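Local coordinates for beta-galactosidase (Bacillus circulans, PDB 4MAD), which probably hydrolyses terminal non-reducing beta-D-galactose residues of beta-D-galactosides, as a glycoside hydrolase of family 35, at residues 129-134 with 167-172; 177-182 with 212-217; 298-303 with 462-467. All blocks are in the same frame, centred on the assembly; numbering follows the deposited sequence.

Interaction 1: residues 129-134 with 167-172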
ATOM      1  N   LYS A 129      15.425  15.422   5.817  1.00 18.30           N
ATOM      2  CA  LYS A 129      14.115  16.003   5.898  1.00 21.45           C
ATOM      3  C   LYS A 129      13.390  15.660   4.624  1.00 20.84           C
ATOM      4  O   LYS A 129      13.942  15.796   3.582  1.00 22.88           O
ATOM      5  CB  LYS A 129      14.213  17.506   6.080  1.00 20.27           C
ATOM      6  CG  LYS A 129      14.804  17.896   7.375  1.00 19.01           C
ATOM      7  CD  LYS A 129      13.931  17.630   8.525  1.00 22.22           C
ATOM      8  CE  LYS A 129      14.701  17.821   9.777  1.00 32.27           C
ATOM      9  NZ  LYS A 129      13.910  17.947  10.982  1.00 33.12           N
ATOM     10  N   LEU A 130      12.173  15.180   4.749  1.00 22.34           N
ATOM     11  CA  LEU A 130      11.427  14.695   3.599  1.00 19.80           C
ATOM     12  C   LEU A 130      10.656  15.745   2.797  1.00 18.16           C
ATOM     13  O   LEU A 130      10.056  16.588   3.338  1.00 20.66           O
ATOM     14  CB  LEU A 130      10.500  13.552   4.010  1.00 18.13           C
ATOM     15  CG  LEU A 130      11.137  12.429   4.799  1.00 17.74           C
ATOM     16  CD1 LEU A 130      10.171  11.481   5.326  1.00 21.70           C
ATOM     17  CD2 LEU A 130      12.145  11.760   4.026  1.00 21.42           C
ATOM     18  N   ARG A 131      10.665  15.595   1.490  1.00 17.27           N
ATOM     19  CA  ARG A 131       9.848  16.420   0.623  1.00 17.86           C
ATOM     20  C   ARG A 131      10.077  17.912   0.759  1.00 17.63           C
ATOM     21  O   ARG A 131       9.179  18.677   0.773  1.00 17.53           O
ATOM     22  CB  ARG A 131       8.357  16.058   0.743  1.00 14.95           C
ATOM     23  CG  ARG A 131       8.041  14.672   0.401  1.00 18.97           C
ATOM     24  CD  ARG A 131       6.605  14.315   0.641  1.00 19.77           C
ATOM     25  NE  ARG A 131       5.693  14.759  -0.389  1.00 17.65           N
ATOM     26  CZ  ARG A 131       4.386  14.776  -0.234  1.00 22.02           C
ATOM     27  NH1 ARG A 131       3.872  14.370   0.889  1.00 18.43           N
ATOM     28  NH2 ARG A 131       3.606  15.171  -1.211  1.00 18.71           N
ATOM     29  N   CYS A 132      11.340  18.257   0.859  1.00 16.78           N
ATOM     30  CA  CYS A 132      11.800  19.616   0.855  1.00 18.77           C
ATOM     31  C   CYS A 132      13.210  19.689   0.313  1.00 17.38           C
ATOM     32  O   CYS A 132      13.799  18.711   0.038  1.00 19.54           O
ATOM     33  CB  CYS A 132      11.668  20.265   2.208  1.00 18.49           C
ATOM     34  SG  CYS A 132      12.757  19.548   3.385  1.00 21.11           S
ATOM     35  N   PHE A 133      13.742  20.877   0.224  1.00 16.72           N
ATOM     36  CA  PHE A 133      15.014  21.053  -0.418  1.00 18.11           C
ATOM     37  C   PHE A 133      16.144  20.674   0.552  1.00 19.10           C
ATOM     38  O   PHE A 133      16.839  21.505   1.067  1.00 22.10           O
ATOM     39  CB  PHE A 133      15.194  22.487  -0.938  1.00 19.21           C
ATOM     40  CG  PHE A 133      16.267  22.624  -1.924  1.00 21.52           C
ATOM     41  CD1 PHE A 133      16.176  22.029  -3.136  1.00 20.11           C
ATOM     42  CD2 PHE A 133      17.398  23.349  -1.638  1.00 26.14           C
ATOM     43  CE1 PHE A 133      17.150  22.138  -4.028  1.00 25.53           C
ATOM     44  CE2 PHE A 133      18.376  23.449  -2.536  1.00 33.20           C
ATOM     45  CZ  PHE A 133      18.250  22.832  -3.750  1.00 31.73           C
ATOM     46  N   ASN A 134      16.318  19.392   0.721  1.00 17.58           N
ATOM     47  CA  ASN A 134      17.255  18.798   1.689  1.00 18.98           C
ATOM     48  C   ASN A 134      18.309  17.932   1.028  1.00 20.19           C
ATOM     49  O   ASN A 134      17.985  17.039   0.383  1.00 19.28           O
ATOM     50  CB  ASN A 134      16.445  17.946   2.659  1.00 17.59           C
ATOM     51  CG  ASN A 134      17.275  17.214   3.669  1.00 18.14           C
ATOM     52  OD1 ASN A 134      17.661  17.773   4.647  1.00 19.98           O
ATOM     53  ND2 ASN A 134      17.450  15.965   3.481  1.00 14.04           N
ATOM     54  N   GLN A 167       3.863  12.722 -13.857  1.00 17.01           N
ATOM     55  CA  GLN A 167       3.585  13.644 -12.770  1.00 15.68           C
ATOM     56  C   GLN A 167       4.833  13.944 -11.975  1.00 16.27           C
ATOM     57  O   GLN A 167       5.584  13.085 -11.757  1.00 16.41           O
ATOM     58  CB  GLN A 167       2.564  13.077 -11.816  1.00 15.71           C
ATOM     59  CG  GLN A 167       1.973  14.089 -10.901  1.00 17.34           C
ATOM     60  CD  GLN A 167       0.976  13.527  -9.945  1.00 17.26           C
ATOM     61  OE1 GLN A 167       1.345  12.993  -8.916  1.00 22.92           O
ATOM     62  NE2 GLN A 167      -0.273  13.627 -10.270  1.00 13.40           N
ATOM     63  N   ILE A 168       4.983  15.177 -11.547  1.00 17.89           N
ATOM     64  CA  ILE A 168       6.124  15.574 -10.804  1.00 18.95           C
ATOM     65  C   ILE A 168       5.996  15.310  -9.343  1.00 24.18           C
ATOM     66  O   ILE A 168       6.687  14.505  -8.873  1.00 31.27           O
ATOM     67  CB  ILE A 168       6.606  16.976 -11.133  1.00 19.25           C
ATOM     68  CG1 ILE A 168       7.158  16.972 -12.560  1.00 15.95           C
ATOM     69  CG2 ILE A 168       7.650  17.375 -10.158  1.00 19.63           C
ATOM     70  CD1 ILE A 168       7.262  18.234 -13.163  1.00 16.17           C
ATOM     71  N   GLU A 169       5.142  15.891  -8.578  1.00 26.95           N
ATOM     72  CA  GLU A 169       5.320  15.256  -7.234  1.00 23.84           C
ATOM     73  C   GLU A 169       3.967  14.566  -7.142  1.00 19.81           C
ATOM     74  O   GLU A 169       3.391  14.187  -8.067  1.00 17.26           O
ATOM     75  CB  GLU A 169       5.589  16.297  -6.161  1.00 22.42           C
ATOM     76  CG  GLU A 169       6.712  16.036  -5.212  1.00 22.23           C
ATOM     77  CD  GLU A 169       6.211  15.626  -3.860  1.00 22.02           C
ATOM     78  OE1 GLU A 169       5.021  15.555  -3.641  1.00 20.14           O
ATOM     79  OE2 GLU A 169       7.035  15.347  -3.024  1.00 19.50           O
ATOM     80  N   ASN A 170       3.551  14.377  -5.937  1.00 18.04           N
ATOM     81  CA  ASN A 170       2.139  14.237  -5.681  1.00 18.26           C
ATOM     82  C   ASN A 170       1.381  15.030  -4.663  1.00 18.26           C
ATOM     83  O   ASN A 170       1.697  14.999  -3.523  1.00 16.60           O
ATOM     84  CB  ASN A 170       2.096  12.762  -5.346  1.00 19.13           C
ATOM     85  CG  ASN A 170       0.690  12.219  -5.301  1.00 21.39           C
ATOM     86  OD1 ASN A 170       0.134  11.943  -6.298  1.00 22.86           O
ATOM     87  ND2 ASN A 170       0.125  12.112  -4.137  1.00 22.48           N
ATOM     88  N   GLU A 171       0.411  15.796  -5.125  1.00 15.58           N
ATOM     89  CA  GLU A 171      -0.376  16.586  -4.220  1.00 17.21           C
ATOM     90  C   GLU A 171       0.546  17.343  -3.234  1.00 18.44           C
ATOM     91  O   GLU A 171       0.328  17.339  -2.062  1.00 17.11           O
ATOM     92  CB  GLU A 171      -1.395  15.706  -3.495  1.00 20.38           C
ATOM     93  CG  GLU A 171      -2.564  15.288  -4.311  1.00 21.59           C
ATOM     94  CD  GLU A 171      -3.768  14.734  -3.516  1.00 29.44           C
ATOM     95  OE1 GLU A 171      -3.536  14.153  -2.458  1.00 29.63           O
ATOM     96  OE2 GLU A 171      -4.898  14.888  -3.989  1.00 24.51           O
ATOM     97  N   TYR A 172       1.584  17.975  -3.761  1.00 15.42           N
ATOM     98  CA  TYR A 172       2.589  18.564  -2.899  1.00 15.51           C
ATOM     99  C   TYR A 172       2.008  19.641  -1.992  1.00 20.36           C
ATOM    100  O   TYR A 172       2.414  19.780  -0.894  1.00 18.18           O
ATOM    101  CB  TYR A 172       3.803  19.065  -3.636  1.00 15.25           C
ATOM    102  CG  TYR A 172       4.885  19.549  -2.721  1.00 12.73           C
ATOM    103  CD1 TYR A 172       5.571  18.687  -1.880  1.00 13.64           C
ATOM    104  CD2 TYR A 172       5.191  20.887  -2.619  1.00 15.15           C
ATOM    105  CE1 TYR A 172       6.523  19.135  -1.039  1.00 17.97           C
ATOM    106  CE2 TYR A 172       6.139  21.325  -1.750  1.00 17.53           C
ATOM    107  CZ  TYR A 172       6.813  20.448  -0.975  1.00 14.79           C
ATOM    108  OH  TYR A 172       7.767  20.879  -0.136  1.00 17.24           O
TER
HETATM  109  O   HOH W   1       0.715  15.020  -0.307  1.00 20.75           O
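R131 reaches across to E169 and binds it side-on, joining the loops that follow the third and fourth strands of the (beta/alpha)8 barrel. E169 offers one oxygen to each of two nitrogens: R131 NE to OE2 at 3.0 Å (169°) and R131 NH2 to OE1 at 2.8 Å, both through the syn lone pairs. The two bonds of this salt bridge hold guanidinium and carboxylate nearly coplanar, 4° apart. OE1 also accepts N170 N at 3.0 Å from above the carboxylate plane, while OE2 is shared with Y181 OH. N170 itself bonds Y66 through OD1, and its side chain lies near that of E247, the predicted nucleophile. At E171, the predicted proton donor, it is the backbone that takes part: a water accepts from R131 NH2 and donates to E171 O, linking the arginine to the main chain of this residue, whose carboxylate turns away to N222. Y172, with CG anti to the backbone N (chi1 -174°), extends back toward R131, and CE1 packs 4.0 Å from R131 CB. Its hydroxyl accepts from D178 N and donates to R131 O at 2.8 Å, with that oxygen in the plane of the phenol ring.

Interaction 2: residues 177-182 with 212-217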
ATOM      1  N   ASN A 177       5.375  23.725   0.876  1.00 19.24           N
ATOM      2  CA  ASN A 177       5.485  24.818  -0.072  1.00 21.54           C
ATOM      3  C   ASN A 177       6.905  25.104  -0.597  1.00 21.14           C
ATOM      4  O   ASN A 177       7.188  26.184  -0.947  1.00 22.49           O
ATOM      5  CB  ASN A 177       4.887  26.075   0.499  1.00 20.12           C
ATOM      6  CG  ASN A 177       5.773  26.695   1.466  1.00 20.95           C
ATOM      7  OD1 ASN A 177       6.643  26.068   1.953  1.00 19.81           O
ATOM      8  ND2 ASN A 177       5.563  27.931   1.734  1.00 22.51           N
ATOM      9  N   ASP A 178       7.763  24.116  -0.634  1.00 18.95           N
ATOM     10  CA  ASP A 178       9.128  24.315  -1.035  1.00 19.46           C
ATOM     11  C   ASP A 178       9.323  24.297  -2.522  1.00 22.83           C
ATOM     12  O   ASP A 178       9.506  23.292  -3.104  1.00 20.29           O
ATOM     13  CB  ASP A 178      10.028  23.265  -0.405  1.00 20.92           C
ATOM     14  CG  ASP A 178      11.496  23.628  -0.459  1.00 21.50           C
ATOM     15  OD1 ASP A 178      11.939  24.197  -1.434  1.00 20.38           O
ATOM     16  OD2 ASP A 178      12.193  23.278   0.483  1.00 22.75           O
ATOM     17  N   GLN A 179       9.344  25.501  -3.070  1.00 23.15           N
ATOM     18  CA  GLN A 179       9.483  25.723  -4.486  1.00 25.15           C
ATOM     19  C   GLN A 179      10.829  25.308  -5.034  1.00 22.77           C
ATOM     20  O   GLN A 179      10.919  24.792  -6.100  1.00 23.79           O
ATOM     21  CB  GLN A 179       8.974  27.108  -4.908  1.00 27.20           C
ATOM     22  CG  GLN A 179       8.921  27.370  -6.394  1.00 32.25           C
ATOM     23  CD  GLN A 179       7.762  26.748  -7.128  1.00 32.12           C
ATOM     24  OE1 GLN A 179       6.761  26.374  -6.555  1.00 31.59           O
ATOM     25  NE2 GLN A 179       7.900  26.677  -8.420  1.00 30.81           N
ATOM     26  N   LYS A 180      11.871  25.496  -4.259  1.00 23.56           N
ATOM     27  CA  LYS A 180      13.153  25.065  -4.697  1.00 24.89           C
ATOM     28  C   LYS A 180      13.148  23.567  -4.890  1.00 23.14           C
ATOM     29  O   LYS A 180      13.719  23.085  -5.802  1.00 20.10           O
ATOM     30  CB  LYS A 180      14.231  25.434  -3.696  1.00 26.91           C
ATOM     31  CG  LYS A 180      14.756  26.813  -3.827  1.00 34.69           C
ATOM     32  CD  LYS A 180      16.053  27.012  -3.059  1.00 42.69           C
ATOM     33  CE  LYS A 180      17.262  26.464  -3.790  1.00 49.00           C
ATOM     34  NZ  LYS A 180      18.098  27.458  -4.535  1.00 47.91           N
ATOM     35  N   TYR A 181      12.529  22.857  -3.976  1.00 19.87           N
ATOM     36  CA  TYR A 181      12.412  21.414  -4.116  1.00 19.19           C
ATOM     37  C   TYR A 181      11.627  21.015  -5.366  1.00 19.10           C
ATOM     38  O   TYR A 181      12.048  20.185  -6.096  1.00 18.57           O
ATOM     39  CB  TYR A 181      11.675  20.865  -2.915  1.00 17.02           C
ATOM     40  CG  TYR A 181      11.164  19.432  -3.013  1.00 18.77           C
ATOM     41  CD1 TYR A 181      11.950  18.420  -3.432  1.00 20.37           C
ATOM     42  CD2 TYR A 181       9.906  19.114  -2.633  1.00 18.82           C
ATOM     43  CE1 TYR A 181      11.468  17.135  -3.489  1.00 18.61           C
ATOM     44  CE2 TYR A 181       9.434  17.860  -2.708  1.00 17.75           C
ATOM     45  CZ  TYR A 181      10.209  16.870  -3.126  1.00 17.47           C
ATOM     46  OH  TYR A 181       9.713  15.639  -3.170  1.00 17.08           O
ATOM     47  N   LEU A 182      10.488  21.648  -5.590  1.00 19.88           N
ATOM     48  CA  LEU A 182       9.683  21.313  -6.743  1.00 20.28           C
ATOM     49  C   LEU A 182      10.434  21.589  -8.054  1.00 20.50           C
ATOM     50  O   LEU A 182      10.400  20.832  -8.959  1.00 19.09           O
ATOM     51  CB  LEU A 182       8.387  22.080  -6.727  1.00 19.65           C
ATOM     52  CG  LEU A 182       7.382  21.709  -5.655  1.00 24.38           C
ATOM     53  CD1 LEU A 182       6.170  22.604  -5.680  1.00 24.45           C
ATOM     54  CD2 LEU A 182       6.990  20.305  -5.776  1.00 27.89           C
ATOM     55  N   GLY A 212       1.607  23.647  -4.286  1.00 19.35           N
ATOM     56  CA  GLY A 212       1.973  22.593  -5.191  1.00 19.37           C
ATOM     57  C   GLY A 212       2.256  22.837  -6.665  1.00 20.03           C
ATOM     58  O   GLY A 212       2.778  21.991  -7.283  1.00 19.11           O
ATOM     59  N   MET A 213       1.844  23.972  -7.213  1.00 18.85           N
ATOM     60  CA  MET A 213       2.117  24.276  -8.605  1.00 17.77           C
ATOM     61  C   MET A 213       3.578  24.657  -8.778  1.00 21.94           C
ATOM     62  O   MET A 213       4.177  25.223  -7.892  1.00 21.03           O
ATOM     63  CB  MET A 213       1.187  25.349  -9.141  1.00 20.79           C
ATOM     64  CG  MET A 213      -0.260  25.044  -9.008  1.00 19.94           C
ATOM     65  SD  MET A 213      -1.367  26.302  -9.651  1.00 22.32           S
ATOM     66  CE  MET A 213      -0.685  26.471 -11.250  1.00 22.29           C
ATOM     67  N   ILE A 214       4.120  24.296  -9.924  1.00 19.90           N
ATOM     68  CA  ILE A 214       5.444  24.640 -10.330  1.00 21.11           C
ATOM     69  C   ILE A 214       5.457  25.567 -11.569  1.00 24.44           C
ATOM     70  O   ILE A 214       4.743  25.378 -12.500  1.00 22.18           O
ATOM     71  CB  ILE A 214       6.306  23.435 -10.638  1.00 21.87           C
ATOM     72  CG1 ILE A 214       6.055  22.291  -9.670  1.00 22.12           C
ATOM     73  CG2 ILE A 214       7.718  23.830 -10.573  1.00 22.42           C
ATOM     74  CD1 ILE A 214       6.729  21.057 -10.026  1.00 20.31           C
ATOM     75  N   GLU A 215       6.316  26.566 -11.534  1.00 22.99           N
ATOM     76  CA  GLU A 215       6.366  27.474 -12.610  1.00 25.59           C
ATOM     77  C   GLU A 215       6.710  26.672 -13.836  1.00 24.45           C
ATOM     78  O   GLU A 215       7.587  25.877 -13.839  1.00 24.66           O
ATOM     79  CB  GLU A 215       7.421  28.557 -12.357  1.00 29.37           C
ATOM     80  CG  GLU A 215       7.566  29.542 -13.442  1.00 36.61           C
ATOM     81  CD  GLU A 215       6.291  30.330 -13.748  1.00 52.24           C
ATOM     82  OE1 GLU A 215       5.200  29.850 -13.472  1.00 55.80           O
ATOM     83  OE2 GLU A 215       6.385  31.439 -14.302  1.00 56.69           O
ATOM     84  N   GLY A 216       5.952  26.946 -14.879  1.00 25.40           N
ATOM     85  CA  GLY A 216       6.087  26.350 -16.181  1.00 24.63           C
ATOM     86  C   GLY A 216       5.410  25.020 -16.376  1.00 25.61           C
ATOM     87  O   GLY A 216       5.530  24.451 -17.398  1.00 25.56           O
ATOM     88  N   ILE A 217       4.697  24.548 -15.366  1.00 24.16           N
ATOM     89  CA  ILE A 217       4.160  23.200 -15.370  1.00 19.97           C
ATOM     90  C   ILE A 217       2.617  23.118 -15.270  1.00 22.02           C
ATOM     91  O   ILE A 217       2.044  23.703 -14.409  1.00 20.74           O
ATOM     92  CB  ILE A 217       4.823  22.377 -14.235  1.00 18.17           C
ATOM     93  CG1 ILE A 217       6.327  22.239 -14.451  1.00 21.35           C
ATOM     94  CG2 ILE A 217       4.212  21.074 -14.150  1.00 17.31           C
ATOM     95  CD1 ILE A 217       6.707  21.543 -15.679  1.00 22.47           C
TER
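L182 lays its CB against the side chain of I214, 3.8 Å from I214 CG1 and equally 3.8 Å from I214 CD1. The pair joins helix 179-192, which follows the fourth strand of the (beta/alpha)8 barrel, to the loop leading from helix 206-212 into the sixth strand. One methyl of L182 reaches further back along that loop, CD1 resting 3.8 Å from G212 O, at the end of helix 206-212. I214 gains its position because CG1 lies anti to the carbonyl carbon (chi1 -39°, twisted from the staggered value), which brings CG1 and CD1 up against the leucine while CG2 faces the amide of Q179. That glutamine runs out from the first turn of the helix, bends at chi2 (78°), and sets its amide beside the backbone from M213 to E215, at the more open margin of the contact. I214 also touches I168 and T200, the latter on the fifth barrel strand. From I214 the chain enters a type II beta turn, with G216 at its positive-phi third position, closed by I217 N to I214 O at 3.0 Å; R186 of the same helix as L182 binds E215 O. The helix start is fixed by D178 as N-cap: OD2 accepts F133 N from the preceding barrel loop, and OD1, met from well above the carboxylate plane, takes Y181 N at 2.9 Å (162°).

Interaction 3: residues 298-303 with 462-467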
ATOM      1  N   GLY A 298      -0.629   1.043   3.679  1.00 12.38           N
ATOM      2  CA  GLY A 298      -0.384   2.318   4.293  1.00 12.41           C
ATOM      3  C   GLY A 298      -1.213   2.610   5.540  1.00 12.94           C
ATOM      4  O   GLY A 298      -1.813   1.762   6.047  1.00 13.90           O
ATOM      5  N   ALA A 299      -1.200   3.845   5.990  1.00 13.50           N
ATOM      6  CA  ALA A 299      -1.974   4.313   7.123  1.00 15.84           C
ATOM      7  C   ALA A 299      -2.187   5.808   7.081  1.00 14.32           C
ATOM      8  O   ALA A 299      -1.573   6.472   6.335  1.00 18.71           O
ATOM      9  CB  ALA A 299      -1.343   3.949   8.399  1.00 11.93           C
ATOM     10  N   ASN A 300      -3.081   6.264   7.926  1.00 18.62           N
ATOM     11  CA  ASN A 300      -3.355   7.655   8.101  1.00 16.69           C
ATOM     12  C   ASN A 300      -3.326   7.962   9.585  1.00 17.43           C
ATOM     13  O   ASN A 300      -3.213   7.096  10.398  1.00 14.79           O
ATOM     14  CB  ASN A 300      -4.697   8.060   7.515  1.00 16.46           C
ATOM     15  CG  ASN A 300      -4.707   8.010   6.015  1.00 20.10           C
ATOM     16  OD1 ASN A 300      -4.249   8.882   5.378  1.00 21.89           O
ATOM     17  ND2 ASN A 300      -5.174   6.957   5.510  1.00 14.29           N
ATOM     18  N   HIS A 301      -3.333   9.235   9.881  1.00 16.43           N
ATOM     19  CA  HIS A 301      -3.407   9.689  11.246  1.00 19.52           C
ATOM     20  C   HIS A 301      -4.332  10.899  11.265  1.00 23.33           C
ATOM     21  O   HIS A 301      -4.101  11.802  10.573  1.00 27.57           O
ATOM     22  CB  HIS A 301      -1.995  10.068  11.728  1.00 20.01           C
ATOM     23  CG  HIS A 301      -1.854  10.109  13.206  1.00 23.45           C
ATOM     24  ND1 HIS A 301      -2.541  11.000  13.979  1.00 24.42           N
ATOM     25  CD2 HIS A 301      -1.138   9.353  14.054  1.00 23.14           C
ATOM     26  CE1 HIS A 301      -2.237  10.808  15.242  1.00 24.59           C
ATOM     27  NE2 HIS A 301      -1.385   9.819  15.314  1.00 27.23           N
ATOM     28  N   ASN A 302      -5.361  10.922  12.074  1.00 26.07           N
ATOM     29  CA  ASN A 302      -6.135  12.125  12.114  1.00 31.04           C
ATOM     30  C   ASN A 302      -5.537  12.990  13.218  1.00 33.44           C
ATOM     31  O   ASN A 302      -4.413  12.848  13.534  1.00 33.05           O
ATOM     32  CB  ASN A 302      -7.633  11.891  12.201  1.00 30.33           C
ATOM     33  CG  ASN A 302      -8.042  11.081  13.367  1.00 35.59           C
ATOM     34  OD1 ASN A 302      -9.145  10.574  13.421  1.00 37.97           O
ATOM     35  ND2 ASN A 302      -7.169  10.935  14.296  1.00 27.09           N
ATOM     36  N   GLU A 303      -6.198  13.856  13.724  1.00 37.68           N
ATOM     37  CA  GLU A 303      -5.375  14.514  14.738  1.00 40.76           C
ATOM     38  C   GLU A 303      -5.188  13.702  16.012  1.00 38.87           C
ATOM     39  O   GLU A 303      -4.383  14.018  16.835  1.00 37.74           O
ATOM     40  CB  GLU A 303      -5.980  15.874  15.091  1.00 20.00           C
ATOM     41  CG  GLU A 303      -5.975  16.872  13.943  1.00 20.00           C
ATOM     42  CD  GLU A 303      -4.580  17.136  13.410  1.00 20.00           C
ATOM     43  OE1 GLU A 303      -3.639  17.233  14.225  1.00 20.00           O
ATOM     44  OE2 GLU A 303      -4.425  17.251  12.176  1.00 20.00           O
ATOM     45  N   ILE A 462       2.560   5.484   7.930  1.00 13.60           N
ATOM     46  CA  ILE A 462       1.714   6.562   7.526  1.00 12.97           C
ATOM     47  C   ILE A 462       2.165   7.115   6.181  1.00 16.23           C
ATOM     48  O   ILE A 462       3.289   7.223   5.905  1.00 15.84           O
ATOM     49  CB  ILE A 462       1.728   7.695   8.569  1.00 15.75           C
ATOM     50  CG1 ILE A 462       0.932   7.255   9.775  1.00 12.60           C
ATOM     51  CG2 ILE A 462       1.119   8.949   8.035  1.00 20.72           C
ATOM     52  CD1 ILE A 462       1.226   7.985  11.000  1.00 15.03           C
ATOM     53  N   ASN A 463       1.185   7.370   5.353  1.00 14.71           N
ATOM     54  CA  ASN A 463       1.414   7.781   3.982  1.00 16.12           C
ATOM     55  C   ASN A 463       0.884   9.148   3.571  1.00 17.02           C
ATOM     56  O   ASN A 463       0.941   9.461   2.474  1.00 15.43           O
ATOM     57  CB  ASN A 463       0.882   6.735   2.998  1.00 13.61           C
ATOM     58  CG  ASN A 463      -0.636   6.605   3.013  1.00 13.37           C
ATOM     59  OD1 ASN A 463      -1.374   7.353   2.339  1.00 17.24           O
ATOM     60  ND2 ASN A 463      -1.092   5.647   3.761  1.00  8.90           N
ATOM     61  N   TYR A 464       0.338   9.890   4.508  1.00 13.25           N
ATOM     62  CA  TYR A 464      -0.215  11.170   4.249  1.00 16.13           C
ATOM     63  C   TYR A 464      -0.226  11.969   5.544  1.00 15.74           C
ATOM     64  O   TYR A 464      -0.503  11.432   6.558  1.00 16.42           O
ATOM     65  CB  TYR A 464      -1.666  11.047   3.751  1.00 13.98           C
ATOM     66  CG  TYR A 464      -2.325  12.347   3.445  1.00 16.87           C
ATOM     67  CD1 TYR A 464      -2.179  12.948   2.209  1.00 19.24           C
ATOM     68  CD2 TYR A 464      -3.105  12.992   4.389  1.00 20.20           C
ATOM     69  CE1 TYR A 464      -2.746  14.148   1.939  1.00 21.88           C
ATOM     70  CE2 TYR A 464      -3.691  14.186   4.112  1.00 21.93           C
ATOM     71  CZ  TYR A 464      -3.527  14.752   2.888  1.00 24.27           C
ATOM     72  OH  TYR A 464      -4.114  15.923   2.619  1.00 22.53           O
ATOM     73  N   GLY A 465      -0.039  13.264   5.377  1.00 16.55           N
ATOM     74  CA  GLY A 465      -0.060  14.199   6.481  1.00 17.36           C
ATOM     75  C   GLY A 465       1.232  14.415   7.248  1.00 17.78           C
ATOM     76  O   GLY A 465       2.237  13.979   6.865  1.00 16.94           O
ATOM     77  N   PRO A 466       1.101  15.095   8.366  1.00 18.96           N
ATOM     78  CA  PRO A 466       2.224  15.683   9.080  1.00 20.43           C
ATOM     79  C   PRO A 466       2.947  14.696   9.970  1.00 17.29           C
ATOM     80  O   PRO A 466       3.931  15.039  10.528  1.00 21.02           O
ATOM     81  CB  PRO A 466       1.565  16.779   9.912  1.00 20.16           C
ATOM     82  CG  PRO A 466       0.198  16.448   9.961  1.00 22.94           C
ATOM     83  CD  PRO A 466      -0.162  15.707   8.770  1.00 19.49           C
ATOM     84  N   PHE A 467       2.428  13.504  10.118  1.00 14.48           N
ATOM     85  CA  PHE A 467       3.082  12.574  11.001  1.00 17.07           C
ATOM     86  C   PHE A 467       3.796  11.499  10.231  1.00 19.94           C
ATOM     87  O   PHE A 467       3.998  10.450  10.701  1.00 19.48           O
ATOM     88  CB  PHE A 467       2.153  12.043  12.045  1.00 20.41           C
ATOM     89  CG  PHE A 467       1.463  13.121  12.790  1.00 20.73           C
ATOM     90  CD1 PHE A 467       2.176  14.023  13.494  1.00 23.75           C
ATOM     91  CD2 PHE A 467       0.138  13.298  12.670  1.00 26.43           C
ATOM     92  CE1 PHE A 467       1.571  15.011  14.138  1.00 24.70           C
ATOM     93  CE2 PHE A 467      -0.465  14.294  13.312  1.00 30.83           C
ATOM     94  CZ  PHE A 467       0.280  15.146  14.056  1.00 26.15           C
TER
HETATM   95  O   HOH W   2      -3.116  10.899   7.307  1.00 18.12           O
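H301 meets F467 over one ring face and I462 at its edge; these three residues have the most area buried here. F467 comes edge-on to one face of the imidazole in a T-shaped pair, ring centroids 4.9 Å apart and planes at 58°; its CD2 meets H301 ND1 at 3.8 Å, offset toward the rim. I462 approaches the same histidine differently: its CD1 lies at the ring edge, 4.1 Å from H301 CD2, and also against H301 CB. H301 holds CG anti to the backbone N (chi1 -160°), and ND1 donates to N302 O at 2.7 Å almost exactly in the ring plane, a bond that fixes the ring's rotation and so the face it presents to the phenylalanine. P466 packs its CG over a face of F467. This is an interface between domains: strand 299-301, half of a short hairpin with 306-308 in the region after the eighth strand of the (beta/alpha)8 barrel, meets a loop of the first all-beta domain. Main chains join beside I462, where N463 N donates to A299 O at 3.1 Å (163°) and the CA of I462 makes a CA-H...O contact with that same oxygen. D470 accepts the backbone N of I462. Through this loop the beta domain delivers Y464 to the pocket: its side chain contacts a bound 2-(2-methoxyethoxy)ethanol and comes close to E171, the predicted proton donor. The backbone of Y464 is tied to the strand by a water that accepts from H301 N and donates to N300 OD1, at 3.0 Å, and to Y464 O, at 2.8 Å.

Interactions 1 and 2 adjoin in the barrel domain and touch through the N-terminal turn of helix 179-192. Their chemistry differs with place. Interaction 1 is buried beside the predicted catalytic residues and relies on an ion pair and hydrogen bonds; interaction 2, partly buried further out, is chiefly apolar, with a glutamine at its margin and no clear hydrogen bond between its segments. Interaction 3, about 16 Å from interaction 1 between centres, is the one that joins two domains, and buries the largest area through rings, backbone and water. Interactions 1 and 3 converge on the pocket, supplying E171 and Y464 respectively.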